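Local coordinates for protein TqaA (Penicillium aethiopicum, PDB 5EJD) that belongs to a nonribosomal peptide synthetase and, through this C-terminal condensation-type domain, binds a 4'-phosphopantetheine arm, probably to release the finished peptide, at residues I378-N383 and E422-T427. Residues are numbered along the deposited sequence; the frame is centred on the assembly and turned at random.
Sequences IVQHQN and EVWIFT. With PNS (4'-phosphopantetheine), chain R.
I378 CD1 sits over one face of the W424 indole, 3.8 Å from the six-membered ring's centroid and 18° off its normal, a CH-pi contact. The extended I378 chain (chi2 174°) carries that methyl out toward the ring's rim, while I378 CG2 meets W424 CZ3 at 3.7 Å. At the indole edge, W424 NE1 donates to the anti lone pair of E422 OE2 (2.8 Å), nearly in the ring plane; E422 also forms a salt bridge with R55. With an alanine replacing W424, I378 CD1 would probably face a gap where the ring lay, and E422 OE2 would probably lose one donor while keeping L420 N. On the same sheet face, the aliphatic part of Q380 runs alongside F426, with Q380 CG 3.7 Å from F426 CD1. On the reverse face, T427 OG1 meets the H381 ring at its edge, in plane, hydrogen-bonded to H381 ND1 at 2.7 Å, a bond that probably limits the ring's rotation. Backbone bonds alternate as in a parallel pair: I378 O accepts I425 N (2.8 Å) and I425 O accepts Q380 N (2.8 Å), with the strand axes 17° apart. Beyond the ladder, N383 ND2 donates to phosphopantetheine O27 (3.2 Å), placing the end of strand 377-381 at the pantetheine pocket, consistent with the tunnel through which condensation domains of the CoA-dependent acyltransferase fold admit the carrier's phosphopantetheine arm.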
loop_
_atom_site.group_PDB
_atom_site.type_symbol
_atom_site.label_atom_id
_atom_site.label_comp_id
_atom_site.label_asym_id
_atom_site.label_seq_id
_atom_site.Cartn_x
_atom_site.Cartn_y
_atom_site.Cartn_z
ATOM N N ILE A 378 7.909 3.340 -11.804
ATOM C CA ILE A 378 6.781 3.376 -10.915
ATOM C C ILE A 378 6.984 4.476 -9.872
ATOM O O ILE A 378 8.014 4.506 -9.200
ATOM C CB ILE A 378 6.571 2.053 -10.202
ATOM C CG1 ILE A 378 6.467 0.940 -11.212
ATOM C CG2 ILE A 378 5.309 2.105 -9.350
ATOM C CD1 ILE A 378 6.399 -0.440 -10.620
ATOM N N VAL A 379 5.989 5.359 -9.739
ATOM C CA VAL A 379 6.019 6.405 -8.757
ATOM C C VAL A 379 5.066 6.066 -7.607
ATOM O O VAL A 379 3.897 5.798 -7.863
ATOM C CB VAL A 379 5.564 7.710 -9.376
ATOM C CG1 VAL A 379 5.522 8.800 -8.324
ATOM C CG2 VAL A 379 6.496 8.108 -10.487
ATOM N N GLN A 380 5.577 6.043 -6.363
ATOM C CA GLN A 380 4.730 5.857 -5.176
ATOM C C GLN A 380 4.777 7.042 -4.301
ATOM O O GLN A 380 5.785 7.225 -3.601
ATOM C CB GLN A 380 5.206 4.870 -4.132
ATOM C CG GLN A 380 5.292 3.490 -4.553
ATOM C CD GLN A 380 4.953 2.477 -3.479
ATOM O OE1 GLN A 380 5.137 2.617 -2.252
ATOM N NE2 GLN A 380 4.540 1.392 -3.986
ATOM N N HIS A 381 3.671 7.713 -4.163
ATOM C CA HIS A 381 3.648 8.715 -3.185
ATOM C C HIS A 381 3.174 8.085 -1.852
ATOM O O HIS A 381 2.117 7.477 -1.781
ATOM C CB HIS A 381 2.759 9.856 -3.643
ATOM C CG HIS A 381 2.707 10.961 -2.655
ATOM N ND1 HIS A 381 3.806 11.733 -2.355
ATOM C CD2 HIS A 381 1.714 11.396 -1.852
ATOM C CE1 HIS A 381 3.477 12.640 -1.454
ATOM N NE2 HIS A 381 2.214 12.452 -1.119
ATOM N N GLN A 382 3.920 8.325 -0.778
ATOM C CA GLN A 382 3.649 7.729 0.512
ATOM C C GLN A 382 2.793 8.602 1.456
ATOM O O GLN A 382 3.255 9.021 2.489
ATOM C CB GLN A 382 4.954 7.452 1.204
ATOM C CG GLN A 382 5.963 6.718 0.376
ATOM C CD GLN A 382 5.659 5.220 0.309
ATOM O OE1 GLN A 382 4.546 4.819 0.037
ATOM N NE2 GLN A 382 6.683 4.411 0.443
ATOM N N ASN A 383 1.533 8.828 1.113
ATOM C CA ASN A 383 0.657 9.549 1.959
ATOM C C ASN A 383 -0.061 8.631 2.911
ATOM O O ASN A 383 -1.273 8.678 3.079
ATOM C CB ASN A 383 -0.288 10.460 1.162
ATOM C CG ASN A 383 -0.972 9.771 0.022
ATOM O OD1 ASN A 383 -0.697 8.622 -0.315
ATOM N ND2 ASN A 383 -1.870 10.496 -0.614
ATOM N N GLU A 422 12.813 -2.508 -13.370
ATOM C CA GLU A 422 12.090 -1.249 -13.213
ATOM C C GLU A 422 12.798 -0.250 -12.296
ATOM O O GLU A 422 13.662 -0.613 -11.499
ATOM C CB GLU A 422 10.696 -1.510 -12.723
ATOM C CG GLU A 422 10.571 -1.858 -11.231
ATOM C CD GLU A 422 11.015 -3.275 -10.875
ATOM O OE1 GLU A 422 11.087 -4.144 -11.771
ATOM O OE2 GLU A 422 11.267 -3.501 -9.677
ATOM N N VAL A 423 12.464 1.015 -12.436
ATOM C CA VAL A 423 12.939 2.023 -11.514
ATOM C C VAL A 423 11.766 2.470 -10.628
ATOM O O VAL A 423 10.668 2.695 -11.140
ATOM C CB VAL A 423 13.477 3.229 -12.269
ATOM C CG1 VAL A 423 13.756 4.394 -11.314
ATOM C CG2 VAL A 423 14.725 2.851 -13.009
ATOM N N TRP A 424 12.005 2.616 -9.325
ATOM C CA TRP A 424 10.980 3.114 -8.374
ATOM C C TRP A 424 11.348 4.484 -7.902
ATOM O O TRP A 424 12.510 4.740 -7.575
ATOM C CB TRP A 424 10.868 2.223 -7.145
ATOM C CG TRP A 424 10.429 0.815 -7.453
ATOM C CD1 TRP A 424 11.196 -0.186 -7.961
ATOM C CD2 TRP A 424 9.144 0.263 -7.251
ATOM N NE1 TRP A 424 10.458 -1.319 -8.111
ATOM C CE2 TRP A 424 9.191 -1.078 -7.677
ATOM C CE3 TRP A 424 7.940 0.783 -6.791
ATOM C CZ2 TRP A 424 8.079 -1.922 -7.646
ATOM C CZ3 TRP A 424 6.821 -0.059 -6.753
ATOM C CH2 TRP A 424 6.904 -1.389 -7.173
ATOM N N ILE A 425 10.372 5.378 -7.906
ATOM C CA ILE A 425 10.522 6.678 -7.267
ATOM C C ILE A 425 9.483 6.790 -6.142
ATOM O O ILE A 425 8.310 6.746 -6.396
ATOM C CB ILE A 425 10.321 7.820 -8.251
ATOM C CG1 ILE A 425 11.376 7.760 -9.339
ATOM C CG2 ILE A 425 10.428 9.149 -7.533
ATOM C CD1 ILE A 425 11.105 8.711 -10.482
ATOM N N PHE A 426 9.962 6.876 -4.904
ATOM C CA PHE A 426 9.144 7.021 -3.725
ATOM C C PHE A 426 9.250 8.468 -3.250
ATOM O O PHE A 426 10.323 9.051 -3.268
ATOM C CB PHE A 426 9.684 6.137 -2.636
ATOM C CG PHE A 426 9.677 4.664 -2.972
ATOM C CD1 PHE A 426 8.528 3.915 -2.850
ATOM C CD2 PHE A 426 10.837 4.012 -3.308
ATOM C CE1 PHE A 426 8.528 2.559 -3.137
ATOM C CE2 PHE A 426 10.834 2.670 -3.594
ATOM C CZ PHE A 426 9.674 1.944 -3.537
ATOM N N THR A 427 8.151 9.049 -2.808
ATOM C CA THR A 427 8.182 10.354 -2.176
ATOM C C THR A 427 7.549 10.284 -0.784
ATOM O O THR A 427 6.420 9.838 -0.634
ATOM C CB THR A 427 7.464 11.422 -3.032
ATOM O OG1 THR A 427 6.188 10.934 -3.464
ATOM C CG2 THR A 427 8.290 11.722 -4.244
HETATM O O23 PNS R . -3.597 12.497 -2.247
HETATM P P24 PNS R . -3.850 11.710 -3.510
HETATM O O26 PNS R . -3.904 12.490 -4.764
HETATM O O27 PNS R . -3.061 10.284 -3.525
HETATM C C28 PNS R . -2.853 9.398 -4.609
HETATM C C29 PNS R . -2.091 8.042 -4.244
HETATM C C30 PNS R . -0.782 8.755 -4.149
HETATM C C31 PNS R . -2.554 7.446 -5.585
HETATM C C32 PNS R . -2.793 7.593 -2.924
HETATM O O33 PNS R . -4.258 7.559 -3.148
HETATM C C34 PNS R . -2.398 6.141 -2.742
HETATM O O35 PNS R . -3.051 5.239 -3.282
HETATM N N36 PNS R . -1.394 5.511 -2.225
HETATM C C37 PNS R . -0.244 5.874 -1.530
HETATM C C38 PNS R . -0.029 4.946 -0.347
HETATM C C39 PNS R . 0.690 3.644 -0.576
HETATM O O40 PNS R . 0.092 2.745 -1.104
HETATM N N41 PNS R . 1.921 3.547 -0.077
HETATM C C42 PNS R . 2.760 2.383 -0.195
HETATM C C43 PNS R . 2.214 1.205 0.543
HETATM S S44 PNS R . 3.546 0.299 1.359
#